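Local coordinates for uncharacterized protein (Bacteroides uniformis ATCC 8492, PDB 4Q68) that probably cleaves peptidoglycan fragments as an N-acetylmuramoyl-L-alanine amidase of the NlpC/P60 family of cysteine peptidases, at residues L8-K13 with L49-T54; I12-V17 with T42-Y47. One frame throughout, in Å; residues are numbered along the deposited sequence.

Contact 1 (L8-K13 with L49-T54); sequences LSNGIK and LAETLT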
loop_
_atom_site.group_PDB
_atom_site.type_symbol
_atom_site.label_atom_id
_atom_site.label_comp_id
_atom_site.label_asym_id
_atom_site.label_seq_id
_atom_site.Cartn_x
_atom_site.Cartn_y
_atom_site.Cartn_z
ATOM N N LEU A 8 9.037 -0.041 11.431
ATOM C CA LEU A 8 10.042 -0.971 10.925
ATOM C C LEU A 8 10.108 -2.247 11.767
ATOM O O LEU A 8 10.110 -3.347 11.224
ATOM C CB LEU A 8 11.405 -0.287 10.870
ATOM C CG LEU A 8 12.576 -1.190 10.470
ATOM C CD1 LEU A 8 12.362 -1.819 9.089
ATOM C CD2 LEU A 8 13.878 -0.420 10.511
ATOM N N SER A 9 10.161 -2.115 13.088
ATOM C CA SER A 9 10.280 -3.301 13.907
ATOM C C SER A 9 9.018 -4.158 13.793
ATOM O O SER A 9 9.119 -5.383 13.765
ATOM C CB SER A 9 10.647 -2.943 15.341
ATOM O OG SER A 9 9.646 -2.190 15.952
ATOM N N ASN A 10 7.844 -3.541 13.683
ATOM C CA ASN A 10 6.638 -4.334 13.495
ATOM C C ASN A 10 6.618 -5.019 12.123
ATOM O O ASN A 10 6.137 -6.146 12.012
ATOM C CB ASN A 10 5.381 -3.500 13.729
ATOM C CG ASN A 10 5.176 -3.177 15.186
ATOM O OD1 ASN A 10 5.667 -3.907 16.065
ATOM N ND2 ASN A 10 4.456 -2.097 15.466
ATOM N N GLY A 11 7.170 -4.378 11.097
ATOM C CA GLY A 11 7.326 -5.039 9.816
ATOM C C GLY A 11 8.289 -6.222 9.881
ATOM O O GLY A 11 8.012 -7.281 9.321
ATOM N N ILE A 12 9.407 -6.056 10.586
ATOM C CA ILE A 12 10.404 -7.117 10.753
ATOM C C ILE A 12 9.798 -8.342 11.432
ATOM O O ILE A 12 10.192 -9.474 11.152
ATOM C CB ILE A 12 11.632 -6.593 11.543
ATOM C CG1 ILE A 12 12.478 -5.668 10.658
ATOM C CG2 ILE A 12 12.483 -7.740 12.115
ATOM C CD1 ILE A 12 12.981 -6.302 9.372
ATOM N N LYS A 13 8.822 -8.134 12.320
ATOM C CA LYS A 13 8.098 -9.246 12.966
ATOM C C LYS A 13 7.400 -10.172 11.997
ATOM O O LYS A 13 7.105 -11.319 12.340
ATOM C CB LYS A 13 7.031 -8.749 13.943
ATOM C CG LYS A 13 7.583 -8.096 15.181
ATOM C CD LYS A 13 6.493 -7.727 16.169
ATOM C CE LYS A 13 6.965 -6.687 17.159
ATOM N NZ LYS A 13 5.829 -6.027 17.859
ATOM N N LEU A 49 0.786 -1.150 9.835
ATOM C CA LEU A 49 0.310 0.185 10.171
ATOM C C LEU A 49 -0.748 0.117 11.271
ATOM O O LEU A 49 -0.726 0.914 12.211
ATOM C CB LEU A 49 -0.236 0.866 8.911
ATOM C CG LEU A 49 -0.775 2.290 9.081
ATOM C CD1 LEU A 49 0.267 3.264 9.614
ATOM C CD2 LEU A 49 -1.332 2.778 7.759
ATOM N N ALA A 50 -1.676 -0.828 11.177
ATOM C CA ALA A 50 -2.738 -0.957 12.205
ATOM C C ALA A 50 -2.134 -1.246 13.564
ATOM O O ALA A 50 -2.535 -0.658 14.559
ATOM C CB ALA A 50 -3.719 -2.033 11.819
ATOM N N GLU A 51 -1.164 -2.149 13.614
ATOM C CA GLU A 51 -0.516 -2.474 14.878
ATOM C C GLU A 51 0.230 -1.273 15.438
ATOM O O GLU A 51 0.133 -0.967 16.629
ATOM C CB GLU A 51 0.440 -3.640 14.699
ATOM C CG GLU A 51 1.201 -4.010 15.969
ATOM C CD GLU A 51 2.094 -5.227 15.819
ATOM O OE1 GLU A 51 2.214 -5.790 14.710
ATOM O OE2 GLU A 51 2.698 -5.609 16.852
ATOM N N THR A 52 0.965 -0.578 14.578
ATOM C CA THR A 52 1.778 0.528 15.053
ATOM C C THR A 52 0.919 1.715 15.525
ATOM O O THR A 52 1.291 2.420 16.472
ATOM C CB THR A 52 2.828 0.948 14.015
ATOM O OG1 THR A 52 3.486 -0.213 13.494
ATOM C CG2 THR A 52 3.891 1.817 14.646
ATOM N N LEU A 53 -0.229 1.923 14.889
ATOM C CA LEU A 53 -1.166 2.964 15.318
ATOM C C LEU A 53 -1.860 2.655 16.627
ATOM O O LEU A 53 -2.424 3.551 17.226
ATOM C CB LEU A 53 -2.224 3.194 14.250
ATOM C CG LEU A 53 -1.807 4.014 13.042
ATOM C CD1 LEU A 53 -2.911 3.951 12.002
ATOM C CD2 LEU A 53 -1.483 5.461 13.411
ATOM N N THR A 54 -1.822 1.403 17.067
ATOM C CA THR A 54 -2.560 0.966 18.255
ATOM C C THR A 54 -1.659 1.098 19.475
ATOM O O THR A 54 -0.667 0.373 19.580
ATOM C CB THR A 54 -3.009 -0.519 18.123
ATOM O OG1 THR A 54 -3.804 -0.688 16.947
ATOM C CG2 THR A 54 -3.862 -0.939 19.305
HETATM O O HOH W 1 4.342 -7.208 13.975
#

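Contact 2 (I12-V17 with T42-Y47); sequences IKYLDV and TTLVEY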
loop_
_atom_site.group_PDB
_atom_site.type_symbol
_atom_site.label_atom_id
_atom_site.label_comp_id
_atom_site.label_asym_id
_atom_site.label_seq_id
_atom_site.Cartn_x
_atom_site.Cartn_y
_atom_site.Cartn_z
ATOM N N ILE A 12 9.407 -6.056 10.586
ATOM C CA ILE A 12 10.404 -7.117 10.753
ATOM C C ILE A 12 9.798 -8.342 11.432
ATOM O O ILE A 12 10.192 -9.474 11.152
ATOM C CB ILE A 12 11.632 -6.593 11.543
ATOM C CG1 ILE A 12 12.478 -5.668 10.658
ATOM C CG2 ILE A 12 12.483 -7.740 12.115
ATOM C CD1 ILE A 12 12.981 -6.302 9.372
ATOM N N LYS A 13 8.822 -8.134 12.320
ATOM C CA LYS A 13 8.098 -9.246 12.966
ATOM C C LYS A 13 7.400 -10.172 11.997
ATOM O O LYS A 13 7.105 -11.319 12.340
ATOM C CB LYS A 13 7.031 -8.749 13.943
ATOM C CG LYS A 13 7.583 -8.096 15.181
ATOM C CD LYS A 13 6.493 -7.727 16.169
ATOM C CE LYS A 13 6.965 -6.687 17.159
ATOM N NZ LYS A 13 5.829 -6.027 17.859
ATOM N N TYR A 14 7.101 -9.677 10.790
ATOM C CA TYR A 14 6.452 -10.490 9.753
ATOM C C TYR A 14 7.423 -11.251 8.855
ATOM O O TYR A 14 6.980 -11.975 7.971
ATOM C CB TYR A 14 5.535 -9.618 8.880
ATOM C CG TYR A 14 4.209 -9.331 9.530
ATOM C CD1 TYR A 14 4.078 -8.319 10.466
ATOM C CD2 TYR A 14 3.077 -10.086 9.233
ATOM C CE1 TYR A 14 2.861 -8.072 11.089
ATOM C CE2 TYR A 14 1.859 -9.832 9.837
ATOM C CZ TYR A 14 1.754 -8.836 10.769
ATOM O OH TYR A 14 0.541 -8.622 11.382
ATOM N N LEU A 15 8.737 -11.130 9.055
ATOM C CA LEU A 15 9.641 -11.891 8.203
ATOM C C LEU A 15 9.250 -13.362 8.249
ATOM O O LEU A 15 8.925 -13.900 9.313
ATOM C CB LEU A 15 11.105 -11.707 8.610
ATOM C CG LEU A 15 11.684 -10.319 8.338
ATOM C CD1 LEU A 15 13.085 -10.243 8.879
ATOM C CD2 LEU A 15 11.698 -9.990 6.851
ATOM N N ASP A 16 9.298 -13.992 7.083
ATOM C CA ASP A 16 9.031 -15.415 6.875
ATOM C C ASP A 16 7.557 -15.786 6.866
ATOM O O ASP A 16 7.233 -16.936 6.583
ATOM C CB ASP A 16 9.862 -16.285 7.840
ATOM C CG ASP A 16 11.343 -16.042 7.682
ATOM O OD1 ASP A 16 11.803 -15.999 6.513
ATOM O OD2 ASP A 16 12.062 -15.902 8.700
ATOM N N VAL A 17 6.658 -14.833 7.119
ATOM C CA VAL A 17 5.238 -15.115 6.981
ATOM C C VAL A 17 4.950 -15.414 5.505
ATOM O O VAL A 17 5.399 -14.677 4.625
ATOM C CB VAL A 17 4.385 -13.943 7.478
ATOM C CG1 VAL A 17 2.913 -14.133 7.111
ATOM C CG2 VAL A 17 4.526 -13.804 8.990
ATOM N N THR A 42 -0.016 -5.668 0.193
ATOM C CA THR A 42 -0.856 -4.628 0.744
ATOM C C THR A 42 -1.360 -5.012 2.136
ATOM O O THR A 42 -1.326 -4.194 3.053
ATOM C CB THR A 42 -1.979 -4.285 -0.246
ATOM O OG1 THR A 42 -1.383 -3.805 -1.459
ATOM C CG2 THR A 42 -2.886 -3.204 0.298
ATOM N N THR A 43 -1.821 -6.254 2.313
ATOM C CA THR A 43 -2.284 -6.614 3.643
ATOM C C THR A 43 -1.147 -6.548 4.660
ATOM O O THR A 43 -1.381 -6.167 5.799
ATOM C CB THR A 43 -3.046 -7.945 3.744
ATOM O OG1 THR A 43 -2.160 -9.049 3.571
ATOM C CG2 THR A 43 -4.194 -8.039 2.741
ATOM N N LEU A 44 0.082 -6.880 4.262
ATOM C CA LEU A 44 1.212 -6.746 5.181
ATOM C C LEU A 44 1.300 -5.312 5.696
ATOM O O LEU A 44 1.395 -5.060 6.898
ATOM C CB LEU A 44 2.520 -7.115 4.498
ATOM C CG LEU A 44 3.762 -6.802 5.333
ATOM C CD1 LEU A 44 3.822 -7.610 6.615
ATOM C CD2 LEU A 44 4.993 -7.066 4.504
ATOM N N VAL A 45 1.324 -4.357 4.779
ATOM C CA VAL A 45 1.429 -2.959 5.174
ATOM C C VAL A 45 0.254 -2.543 6.069
ATOM O O VAL A 45 0.433 -1.840 7.063
ATOM C CB VAL A 45 1.569 -2.049 3.936
ATOM C CG1 VAL A 45 1.414 -0.577 4.312
ATOM C CG2 VAL A 45 2.911 -2.301 3.254
ATOM N N GLU A 46 -0.950 -2.967 5.710
ATOM C CA GLU A 46 -2.120 -2.633 6.514
ATOM C C GLU A 46 -2.001 -3.170 7.933
ATOM O O GLU A 46 -2.296 -2.451 8.890
ATOM C CB GLU A 46 -3.400 -3.146 5.856
ATOM C CG GLU A 46 -3.710 -2.431 4.565
ATOM C CD GLU A 46 -5.032 -2.811 3.949
ATOM O OE1 GLU A 46 -5.383 -4.020 3.999
ATOM O OE2 GLU A 46 -5.718 -1.890 3.424
ATOM N N TYR A 47 -1.586 -4.423 8.095
ATOM C CA TYR A 47 -1.466 -4.986 9.440
ATOM C C TYR A 47 -0.370 -4.287 10.239
ATOM O O TYR A 47 -0.528 -4.062 11.444
ATOM C CB TYR A 47 -1.170 -6.491 9.415
ATOM C CG TYR A 47 -2.222 -7.345 8.726
ATOM C CD1 TYR A 47 -3.579 -7.138 8.925
ATOM C CD2 TYR A 47 -1.837 -8.367 7.867
ATOM C CE1 TYR A 47 -4.526 -7.939 8.290
ATOM C CE2 TYR A 47 -2.764 -9.156 7.213
ATOM C CZ TYR A 47 -4.113 -8.941 7.419
ATOM O OH TYR A 47 -5.076 -9.694 6.769
HETATM O O HOH W 2 0.486 -6.414 12.804
#

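Contact 1 (L8-K13 with L49-T54)
A polar helix-helix contact, carried by Asn10 and Lys13 on one side and Glu51 and Thr52 on the other, joins the end of the N-terminal helix 2-12 to the last turn of helix 41-53. It illustrates how one buried amide can serve several partners at once. The CA atoms of Asn10 and Thr52 are 7.0 Å from each other, and the direct contacts between the segments are made by side chains. Asn10 sends its ND2 to Thr52 OG1 over 2.9 Å, in a nearly straight bond (170° at the hydrogen) that lies in the amide plane. The same hydroxyl also bonds Val48 O one turn back in its own helix, so it serves as acceptor to Asn10 and as donor to Val48. Glu51, with CG anti to the backbone N (chi1 178°) and its chain extended, reaches across until its carboxylate lies stacked against the Asn10 amide. The two planes are only 13° apart, and Asn10 CG is 3.8 Å from Glu51 CD. This stacking brings two oxygens together, Asn10 OD1 and Glu51 OE2, at 3.5 Å. In the modelled conformer of Lys13, one of two, Lys13 NZ sits 2.8 Å from Asn10 OD1. A weaker salt bridge runs from Lys13 NZ to Glu51 OE2 at 3.3 Å and probably eases the closeness of the two oxygens; with the lysine split, this part remains tentative. A water completes the join, donating to Asn10 O and to Glu51 OE1. Leu49 and Thr52 meet Met7 of the same N-terminal helix close by. The threonine hydroxyl turned back to a carbonyl four residues earlier, while still accepting from a neighbouring helix, is a familiar device of polar helix-helix packing.

Contact 2 (I12-V17 with T42-Y47)
Two overlapping beta turns, a type I turn from Ile12 to Leu15 and a type II turn from Tyr14 to Val17, bend the loop after helix 2-12 so that Tyr14 faces helix 41-53, its CA 7.9 Å from that of Leu44. Each turn is closed by its own backbone bond, Leu15 N to Ile12 O and Val17 N to Tyr14 O. Of residues 12-17, Tyr14 is the one whose side chain reaches the segment 42-47, touching it near the root of the side chain and again at the hydroxyl end. Near the root of the ring, the CD1 methyl of Leu44 lies obliquely against it, 3.4 Å from Tyr14 CG and 3.5 Å from Tyr14 CB. Leu44 brings this methyl in with its CG anti to the backbone N (chi1 171°), and the two side chains run past each other in opposite directions. In the papain-like fold of NlpC/P60 enzymes the helix packed on the antiparallel sheet commonly carries the catalytic cysteine at its start; helix 41-53 probably has that role, and Tyr14 packs against one flank of it. Strand 212-215 joins in, Val213 touching Leu44 and pairing by backbone bonds with Asp16 and Val17. At the far end of the ring, Tyr14 OH rests 3.4 Å from Tyr47 CB, where the two tyrosine side chains meet at about a right angle. A water lies at the ring's edge, in plane, taking a short 2.6 Å bond from Tyr14 OH and donating to Tyr47 O over 2.9 Å. With an alanine in place of Tyr14, the Leu44 methyl would probably lose its aromatic neighbour and the water its donor. Tyr47 turns its own hydroxyl elsewhere, to Asn35 N, while Cys36 touches both tyrosines.

In the fold
Both contacts lean the N-terminal region on helix 41-53, contact 2 from the loop beyond Lys13 and contact 1 from the helix before it, with their centres about 8 Å apart. Contact 2 is buried and lies nearer the middle of the chain, beside the start of the helix and strand 212-215; it works chiefly by apolar fit, with one tyrosine hydroxyl linked through water. Contact 1, towards the helix's end, is only partly buried and is made of an amide, a carboxylate, a hydroxyl and a lysine at its exposed margin. Nonpolar packing thus gives way to hydrogen bonds and charge as the shared helix runs outward.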